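Local coordinates for protein sensor histidine kinase (Rhodopseudomonas palustris, PDB 3VA9) that probably acts as a membrane-bound sensor histidine kinase that passes phosphate from ATP to a protein histidine, this chain being its four-helix sensor domain, at residues A[18-23]-A[134-139]; A[40-45]-A[96-101]; A[62-67]-A[82-87]. All blocks are in the same frame, centred on the assembly; numbering follows the deposited sequence.

Interaction 1: residues A[18-23]-A[134-139]; sequences NKALLA and RAEQAL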
loop_
_atom_site.group_PDB
_atom_site.type_symbol
_atom_site.label_atom_id
_atom_site.label_comp_id
_atom_site.label_asym_id
_atom_site.label_seq_id
_atom_site.Cartn_x
_atom_site.Cartn_y
_atom_site.Cartn_z
ATOM N N ASN A 18 -5.126 -17.030 -10.832
ATOM C CA ASN A 18 -6.307 -16.183 -10.758
ATOM C C ASN A 18 -6.535 -15.719 -9.328
ATOM O O ASN A 18 -7.014 -14.613 -9.085
ATOM C CB ASN A 18 -7.533 -16.930 -11.284
ATOM C CG ASN A 18 -7.384 -17.340 -12.735
ATOM O OD1 ASN A 18 -6.951 -16.547 -13.574
ATOM N ND2 ASN A 18 -7.739 -18.584 -13.042
ATOM N N LYS A 19 -6.180 -16.583 -8.384
ATOM C CA LYS A 19 -6.253 -16.253 -6.971
ATOM C C LYS A 19 -5.213 -15.186 -6.628
ATOM O O LYS A 19 -5.442 -14.335 -5.764
ATOM C CB LYS A 19 -6.029 -17.514 -6.130
ATOM C CG LYS A 19 -5.978 -17.285 -4.627
ATOM C CD LYS A 19 -5.720 -18.595 -3.893
ATOM C CE LYS A 19 -5.660 -18.396 -2.386
ATOM N NZ LYS A 19 -5.359 -19.672 -1.675
ATOM N N ALA A 20 -4.075 -15.231 -7.318
ATOM C CA ALA A 20 -2.982 -14.294 -7.070
ATOM C C ALA A 20 -3.287 -12.894 -7.602
ATOM O O ALA A 20 -2.907 -11.895 -6.988
ATOM C CB ALA A 20 -1.677 -14.820 -7.662
ATOM N N LEU A 21 -3.970 -12.828 -8.741
ATOM C CA LEU A 21 -4.325 -11.546 -9.348
ATOM C C LEU A 21 -5.369 -10.799 -8.519
ATOM O O LEU A 21 -5.330 -9.575 -8.423
ATOM C CB LEU A 21 -4.819 -11.739 -10.784
ATOM C CG LEU A 21 -3.812 -12.295 -11.797
ATOM C CD1 LEU A 21 -4.471 -12.484 -13.160
ATOM C CD2 LEU A 21 -2.583 -11.394 -11.904
ATOM N N LEU A 22 -6.304 -11.541 -7.932
ATOM C CA LEU A 22 -7.273 -10.963 -7.010
ATOM C C LEU A 22 -6.527 -10.334 -5.849
ATOM O O LEU A 22 -6.764 -9.177 -5.493
ATOM C CB LEU A 22 -8.216 -12.041 -6.477
ATOM C CG LEU A 22 -9.253 -12.604 -7.448
ATOM C CD1 LEU A 22 -10.025 -13.757 -6.805
ATOM C CD2 LEU A 22 -10.196 -11.501 -7.911
ATOM N N ALA A 23 -5.617 -11.111 -5.268
ATOM C CA ALA A 23 -4.838 -10.676 -4.114
ATOM C C ALA A 23 -4.021 -9.416 -4.407
ATOM O O ALA A 23 -3.865 -8.560 -3.545
ATOM C CB ALA A 23 -3.932 -11.806 -3.632
ATOM N N ARG A 134 1.806 -8.575 -14.343
ATOM C CA ARG A 134 2.330 -9.040 -15.622
ATOM C C ARG A 134 3.017 -10.397 -15.489
ATOM O O ARG A 134 2.841 -11.271 -16.334
ATOM C CB ARG A 134 3.278 -8.005 -16.240
ATOM C CG ARG A 134 2.555 -6.843 -16.912
ATOM C CD ARG A 134 3.518 -5.881 -17.596
ATOM N NE ARG A 134 3.998 -4.839 -16.691
ATOM C CZ ARG A 134 5.176 -4.864 -16.078
ATOM N NH1 ARG A 134 6.007 -5.879 -16.274
ATOM N NH2 ARG A 134 5.528 -3.871 -15.269
ATOM N N ALA A 135 3.788 -10.572 -14.420
ATOM C CA ALA A 135 4.490 -11.829 -14.180
ATOM C C ALA A 135 3.526 -13.002 -14.000
ATOM O O ALA A 135 3.771 -14.090 -14.513
ATOM C CB ALA A 135 5.415 -11.708 -12.979
ATOM N N GLU A 136 2.435 -12.783 -13.271
ATOM C CA GLU A 136 1.436 -13.829 -13.075
ATOM C C GLU A 136 0.680 -14.113 -14.368
ATOM O O GLU A 136 0.333 -15.261 -14.654
ATOM C CB GLU A 136 0.453 -13.446 -11.969
ATOM C CG GLU A 136 0.984 -13.656 -10.564
ATOM C CD GLU A 136 1.130 -15.120 -10.207
ATOM O OE1 GLU A 136 0.255 -15.918 -10.603
ATOM O OE2 GLU A 136 2.117 -15.474 -9.527
ATOM N N GLN A 137 0.422 -13.063 -15.143
ATOM C CA GLN A 137 -0.233 -13.216 -16.439
ATOM C C GLN A 137 0.672 -13.979 -17.405
ATOM O O GLN A 137 0.261 -14.971 -18.000
ATOM C CB GLN A 137 -0.634 -11.853 -17.018
ATOM C CG GLN A 137 -1.832 -11.213 -16.320
ATOM C CD GLN A 137 -2.078 -9.781 -16.755
ATOM O OE1 GLN A 137 -1.141 -9.004 -16.944
ATOM N NE2 GLN A 137 -3.345 -9.421 -16.905
ATOM N N ALA A 138 1.908 -13.515 -17.551
ATOM C CA ALA A 138 2.887 -14.228 -18.359
ATOM C C ALA A 138 3.007 -15.669 -17.870
ATOM O O ALA A 138 3.011 -16.609 -18.669
ATOM C CB ALA A 138 4.238 -13.530 -18.303
ATOM N N LEU A 139 3.093 -15.831 -16.552
ATOM C CA LEU A 139 3.232 -17.146 -15.932
ATOM C C LEU A 139 2.099 -18.092 -16.314
ATOM O O LEU A 139 2.341 -19.203 -16.786
ATOM C CB LEU A 139 3.299 -17.013 -14.410
ATOM C CG LEU A 139 3.392 -18.318 -13.619
ATOM C CD1 LEU A 139 4.615 -19.117 -14.050
ATOM C CD2 LEU A 139 3.425 -18.032 -12.123
#

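Interaction 2: residues A[40-45]-A[96-101]; sequences GFLLTG and GRVVEL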
loop_
_atom_site.group_PDB
_atom_site.type_symbol
_atom_site.label_atom_id
_atom_site.label_comp_id
_atom_site.label_asym_id
_atom_site.label_seq_id
_atom_site.Cartn_x
_atom_site.Cartn_y
_atom_site.Cartn_z
ATOM N N GLY A 40 -8.787 12.118 4.421
ATOM C CA GLY A 40 -10.090 12.426 4.993
ATOM C C GLY A 40 -10.005 12.839 6.460
ATOM O O GLY A 40 -10.733 13.737 6.897
ATOM N N PHE A 41 -9.110 12.193 7.213
ATOM C CA PHE A 41 -8.891 12.502 8.635
ATOM C C PHE A 41 -8.272 13.885 8.831
ATOM O O PHE A 41 -8.707 14.651 9.696
ATOM C CB PHE A 41 -8.003 11.434 9.289
ATOM C CG PHE A 41 -7.713 11.677 10.758
ATOM C CD1 PHE A 41 -8.748 11.858 11.668
ATOM C CD2 PHE A 41 -6.403 11.701 11.227
ATOM C CE1 PHE A 41 -8.483 12.070 13.021
ATOM C CE2 PHE A 41 -6.132 11.904 12.578
ATOM C CZ PHE A 41 -7.176 12.089 13.478
ATOM N N LEU A 42 -7.258 14.202 8.027
ATOM C CA LEU A 42 -6.656 15.536 8.057
ATOM C C LEU A 42 -7.675 16.620 7.740
ATOM O O LEU A 42 -7.659 17.696 8.339
ATOM C CB LEU A 42 -5.523 15.642 7.044
ATOM C CG LEU A 42 -4.147 15.099 7.382
ATOM C CD1 LEU A 42 -3.173 15.591 6.320
ATOM C CD2 LEU A 42 -3.729 15.578 8.764
ATOM N N LEU A 43 -8.553 16.335 6.780
ATOM C CA LEU A 43 -9.546 17.308 6.331
ATOM C C LEU A 43 -10.645 17.570 7.354
ATOM O O LEU A 43 -11.060 18.716 7.543
ATOM C CB LEU A 43 -10.188 16.832 5.028
ATOM C CG LEU A 43 -9.425 17.153 3.744
ATOM C CD1 LEU A 43 -10.022 16.362 2.595
ATOM C CD2 LEU A 43 -9.425 18.672 3.455
ATOM N N THR A 44 -11.118 16.504 8.001
ATOM C CA THR A 44 -12.349 16.576 8.793
ATOM C C THR A 44 -12.150 16.452 10.296
ATOM O O THR A 44 -12.972 16.936 11.066
ATOM C CB THR A 44 -13.359 15.486 8.383
ATOM O OG1 THR A 44 -12.828 14.192 8.707
ATOM C CG2 THR A 44 -13.676 15.566 6.891
ATOM N N GLY A 45 -11.080 15.788 10.717
ATOM C CA GLY A 45 -10.874 15.532 12.132
ATOM C C GLY A 45 -11.841 14.485 12.672
ATOM O O GLY A 45 -11.950 14.288 13.880
ATOM N N GLY A 96 1.448 7.298 8.214
ATOM C CA GLY A 96 1.310 7.181 9.660
ATOM C C GLY A 96 1.859 8.398 10.382
ATOM O O GLY A 96 1.339 8.801 11.421
ATOM N N ARG A 97 2.911 8.994 9.831
ATOM C CA ARG A 97 3.499 10.192 10.432
ATOM C C ARG A 97 2.557 11.385 10.253
ATOM O O ARG A 97 2.372 12.185 11.166
ATOM C CB ARG A 97 4.874 10.477 9.812
ATOM C CG ARG A 97 5.575 11.748 10.296
ATOM C CD ARG A 97 5.762 11.777 11.817
ATOM N NE ARG A 97 6.069 10.462 12.373
ATOM C CZ ARG A 97 5.838 10.119 13.639
ATOM N NH1 ARG A 97 5.306 10.999 14.476
ATOM N NH2 ARG A 97 6.130 8.895 14.071
ATOM N N VAL A 98 1.967 11.491 9.065
ATOM C CA VAL A 98 1.005 12.537 8.762
ATOM C C VAL A 98 -0.245 12.398 9.636
ATOM O O VAL A 98 -0.766 13.385 10.146
ATOM C CB VAL A 98 0.557 12.465 7.300
ATOM C CG1 VAL A 98 -0.571 13.454 7.053
ATOM C CG2 VAL A 98 1.735 12.711 6.357
ATOM N N VAL A 99 -0.718 11.165 9.783
ATOM C CA VAL A 99 -1.865 10.844 10.632
ATOM C C VAL A 99 -1.557 11.192 12.091
ATOM O O VAL A 99 -2.424 11.667 12.828
ATOM C CB VAL A 99 -2.237 9.341 10.506
ATOM C CG1 VAL A 99 -3.029 8.862 11.695
ATOM C CG2 VAL A 99 -2.999 9.085 9.220
ATOM N N GLU A 100 -0.306 10.972 12.491
ATOM C CA GLU A 100 0.140 11.281 13.847
ATOM C C GLU A 100 0.140 12.779 14.132
ATOM O O GLU A 100 -0.341 13.217 15.178
ATOM C CB GLU A 100 1.526 10.688 14.118
ATOM C CG GLU A 100 1.486 9.241 14.566
ATOM C CD GLU A 100 0.790 9.067 15.906
ATOM O OE1 GLU A 100 0.932 9.954 16.776
ATOM O OE2 GLU A 100 0.109 8.038 16.093
ATOM N N LEU A 101 0.684 13.560 13.203
ATOM C CA LEU A 101 0.625 15.011 13.316
ATOM C C LEU A 101 -0.837 15.470 13.296
ATOM O O LEU A 101 -1.257 16.252 14.141
ATOM C CB LEU A 101 1.448 15.682 12.216
ATOM C CG LEU A 101 2.965 15.533 12.385
ATOM C CD1 LEU A 101 3.710 15.914 11.108
ATOM C CD2 LEU A 101 3.474 16.344 13.584
#

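Interaction 3: residues A[62-67]-A[82-87]; sequences ARLDGL and DELRLL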
loop_
_atom_site.group_PDB
_atom_site.type_symbol
_atom_site.label_atom_id
_atom_site.label_comp_id
_atom_site.label_asym_id
_atom_site.label_seq_id
_atom_site.Cartn_x
_atom_site.Cartn_y
_atom_site.Cartn_z
ATOM N N ALA A 62 -2.079 -7.826 6.262
ATOM C CA ALA A 62 -2.645 -9.174 6.164
ATOM C C ALA A 62 -2.663 -9.696 4.725
ATOM O O ALA A 62 -2.359 -10.859 4.480
ATOM C CB ALA A 62 -4.039 -9.214 6.762
ATOM N N ARG A 63 -3.011 -8.830 3.777
ATOM C CA ARG A 63 -3.042 -9.214 2.366
ATOM C C ARG A 63 -1.649 -9.446 1.787
ATOM O O ARG A 63 -1.465 -10.318 0.935
ATOM C CB ARG A 63 -3.804 -8.175 1.548
ATOM C CG ARG A 63 -5.279 -8.159 1.873
ATOM C CD ARG A 63 -6.001 -6.975 1.272
ATOM N NE ARG A 63 -7.360 -6.885 1.805
ATOM C CZ ARG A 63 -8.215 -5.907 1.525
ATOM N NH1 ARG A 63 -7.861 -4.920 0.713
ATOM N NH2 ARG A 63 -9.424 -5.917 2.065
ATOM N N LEU A 64 -0.672 -8.665 2.248
ATOM C CA LEU A 64 0.719 -8.894 1.869
ATOM C C LEU A 64 1.233 -10.227 2.422
ATOM O O LEU A 64 1.908 -10.969 1.708
ATOM C CB LEU A 64 1.622 -7.740 2.322
ATOM C CG LEU A 64 1.472 -6.431 1.532
ATOM C CD1 LEU A 64 2.008 -5.235 2.303
ATOM C CD2 LEU A 64 2.122 -6.529 0.157
ATOM N N ASP A 65 0.922 -10.517 3.689
ATOM C CA ASP A 65 1.332 -11.780 4.323
ATOM C C ASP A 65 0.780 -12.981 3.544
ATOM O O ASP A 65 1.467 -13.984 3.349
ATOM C CB ASP A 65 0.828 -11.875 5.771
ATOM C CG ASP A 65 1.424 -10.824 6.695
ATOM O OD1 ASP A 65 2.495 -10.256 6.381
ATOM O OD2 ASP A 65 0.811 -10.585 7.764
ATOM N N GLY A 66 -0.473 -12.867 3.114
ATOM C CA GLY A 66 -1.154 -13.934 2.401
ATOM C C GLY A 66 -0.748 -14.095 0.947
ATOM O O GLY A 66 -0.677 -15.210 0.437
ATOM N N LEU A 67 -0.503 -12.982 0.267
ATOM C CA LEU A 67 -0.011 -13.034 -1.100
ATOM C C LEU A 67 1.313 -13.768 -1.087
ATOM O O LEU A 67 1.598 -14.588 -1.962
ATOM C CB LEU A 67 0.189 -11.622 -1.647
ATOM C CG LEU A 67 0.897 -11.496 -2.995
ATOM C CD1 LEU A 67 0.048 -12.092 -4.112
ATOM C CD2 LEU A 67 1.227 -10.039 -3.282
ATOM N N ASP A 82 8.830 -9.102 -1.971
ATOM C CA ASP A 82 9.750 -8.479 -1.029
ATOM C C ASP A 82 9.917 -7.012 -1.377
ATOM O O ASP A 82 9.837 -6.142 -0.510
ATOM C CB ASP A 82 11.114 -9.163 -1.060
ATOM C CG ASP A 82 11.119 -10.476 -0.325
ATOM O OD1 ASP A 82 10.194 -10.696 0.485
ATOM O OD2 ASP A 82 12.050 -11.282 -0.554
ATOM N N GLU A 83 10.143 -6.748 -2.659
ATOM C CA GLU A 83 10.337 -5.384 -3.144
ATOM C C GLU A 83 9.111 -4.494 -2.932
ATOM O O GLU A 83 9.234 -3.383 -2.407
ATOM C CB GLU A 83 10.786 -5.404 -4.609
ATOM C CG GLU A 83 12.224 -5.895 -4.759
ATOM C CD GLU A 83 12.477 -6.679 -6.039
ATOM O OE1 GLU A 83 11.687 -6.555 -7.000
ATOM O OE2 GLU A 83 13.484 -7.421 -6.078
ATOM N N LEU A 84 7.936 -4.985 -3.321
ATOM C CA LEU A 84 6.684 -4.265 -3.074
ATOM C C LEU A 84 6.554 -3.910 -1.588
ATOM O O LEU A 84 6.251 -2.770 -1.229
ATOM C CB LEU A 84 5.479 -5.107 -3.507
ATOM C CG LEU A 84 4.112 -4.523 -3.127
ATOM C CD1 LEU A 84 3.847 -3.249 -3.907
ATOM C CD2 LEU A 84 2.987 -5.531 -3.352
ATOM N N ARG A 85 6.805 -4.899 -0.735
ATOM C CA ARG A 85 6.676 -4.747 0.713
ATOM C C ARG A 85 7.576 -3.663 1.289
ATOM O O ARG A 85 7.169 -2.923 2.187
ATOM C CB ARG A 85 6.989 -6.068 1.411
ATOM C CG ARG A 85 6.789 -5.997 2.904
ATOM C CD ARG A 85 5.592 -6.832 3.301
ATOM N NE ARG A 85 4.950 -6.356 4.519
ATOM C CZ ARG A 85 4.247 -7.141 5.329
ATOM N NH1 ARG A 85 4.121 -8.433 5.048
ATOM N NH2 ARG A 85 3.678 -6.638 6.416
ATOM N N LEU A 86 8.808 -3.591 0.790
ATOM C CA LEU A 86 9.710 -2.507 1.149
ATOM C C LEU A 86 9.045 -1.171 0.839
ATOM O O LEU A 86 9.029 -0.257 1.671
ATOM C CB LEU A 86 11.037 -2.617 0.382
ATOM C CG LEU A 86 12.040 -1.461 0.566
ATOM C CD1 LEU A 86 12.415 -1.295 2.036
ATOM C CD2 LEU A 86 13.295 -1.664 -0.276
ATOM N N LEU A 87 8.505 -1.069 -0.371
ATOM C CA LEU A 87 7.878 0.163 -0.843
ATOM C C LEU A 87 6.631 0.492 -0.025
ATOM O O LEU A 87 6.425 1.640 0.353
ATOM C CB LEU A 87 7.535 0.054 -2.338
ATOM C CG LEU A 87 8.709 0.011 -3.338
ATOM C CD1 LEU A 87 8.248 -0.363 -4.745
ATOM C CD2 LEU A 87 9.477 1.326 -3.368
#

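Interaction 1: residues A[18-23]-A[134-139]
Leu21 and Glu136 bring the two backbones nearest, their CA atoms 7.2 Å apart, where helix segments 18-23 and 134-139 run almost antiparallel, at 167° with their axes 9.8 Å apart. This is the first and last helix of the four-helix bundle meeting near the chain ends, in a CHASE3-type sensor domain. The side chains of Leu21 and Glu136 pass alongside one another, pointing opposite ways, and the CD2 branch of Leu21 rests 3.7 Å from CB of Glu136. Glu136 then bends at its second torsion (chi2 -70°), which folds the carboxylate back over Ala20: the methyl CB of Ala20 sits 3.7 Å from OE1 of Glu136 and nearly as close to its CD. The carboxylate of Glu136 is buried, and this methyl offers it only van der Waals contact; its other oxygen, OE2, takes a hydrogen bond from NE2 of Gln77, at the start of helix 75-101. Ala20 also touches Val70 of helix 47-70, so it is wedged between two helices. Gln137, on the solvent side, adds the stem of its side chain: its CG lies 4.3 Å from CD1 of Leu21.

Interaction 2: residues A[40-45]-A[96-101]
The carbonyl oxygen of Gly40, one residue before the touching Phe41, is gripped twice by Thr44: its backbone N donates at 3.0 Å, and its hydroxyl OG1 donates to Gly40 O over 2.8 Å from the opposite face of the carbonyl plane. This closes the last turn of helix 18-44, and Gly45 leaves the helical conformation with positive phi. Here, at the far end of the four-helix bundle, the first helix meets helix 75-101, which runs in the same general direction. Leu42 and Val98 make the tighter of the two apolar meetings, their side chains set nearly perpendicular. The CD1 branch of Leu42 presses to 3.4 Å from CG1 of Val98, tighter than usual for two carbons, while its CD2 lies 3.9 Å from the carbonyl oxygen of Val98. Helix 106-116 lines the same place, with Ala109 against Leu42 and Ile112 against Val98. An alanine at Leu42 would take both methyl branches away and would probably open a gap beside Val98 CG1, which would lose its neighbour across this helix pair. On the other flank, Phe41 holds CG anti to its own N (chi1 179°), which swings the ring toward helix 75-101. The ring meets that helix by its edge: the carbonyl oxygen of Val99 lies in the ring plane, 3.7 Å from Phe41 CE2, and CG1 of Val99 is 4.4 Å from the same carbon.

Interaction 3: residues A[62-67]-A[82-87]
Asp65 and Arg85 are joined by a single salt bridge: NH1 of Arg85 donates to OD1 of Asp65 over 2.8 Å, with an N-H...O angle of 166°. The oxygen lies in the guanidinium plane, at its edge, and is met nearly along its own C-O bond. Carboxylate and guanidinium planes are turned 35° apart, and the pairing is one-pronged, since NH2 of Arg85 stays 3.8 Å from the same OD1. NE of Arg85 has a weak, long ion pair with OD1 of Asp89, a turn further on, so the charge of Arg85 is probably shared unequally between two acids, while the backbone O of Arg85 accepts from the hydroxyl of Thr88. Leu64 steadies the group from one side: its CB sits over a face of the guanidinium, toward the rim, 3.8 Å from NH1 of Arg85. The kink of the arginine chain at chi2 (111°) lays it across Leu64, whose CD1 is 3.9 Å from NE of Arg85. These two segments belong to helices 47-70 and 75-101, the second and third of the four-helix bundle, a nearly antiparallel hairpin with local axes 11.1 Å apart. Toward the bundle interior the chemistry turns apolar, with CD2 of Leu64 3.7 Å from CD2 of Leu84. Ile27 of the first helix packs on Leu64, and Leu129 of the last helix on Leu84. Two further polar groups find partners beyond the pair: OD1 of Asp82 forms a salt bridge with NH1 of Arg68, and NH1 of Arg63 donates to the backbone O of Ala26.

All three contacts lie in one helical bundle, spaced along its length. Interactions 1 and 2 share helix 18-44 but sit at opposite ends of it, their centres 34 Å apart, and interaction 3, closest to the middle of the chain, shares helix 75-101 with interaction 2. Interaction 1 touches interaction 3 directly, through Leu67 CD1, which packs 4.0 Å from CB of Ala23. Interaction 2 is the buried one, built of apolar side chains that also rest against backbone carbonyl oxygens; the other two are partly buried. In interaction 1 a buried carboxylate turns to a third helix for its bond, whereas interaction 3 alone carries an ionic link from helix to helix, on its outer side.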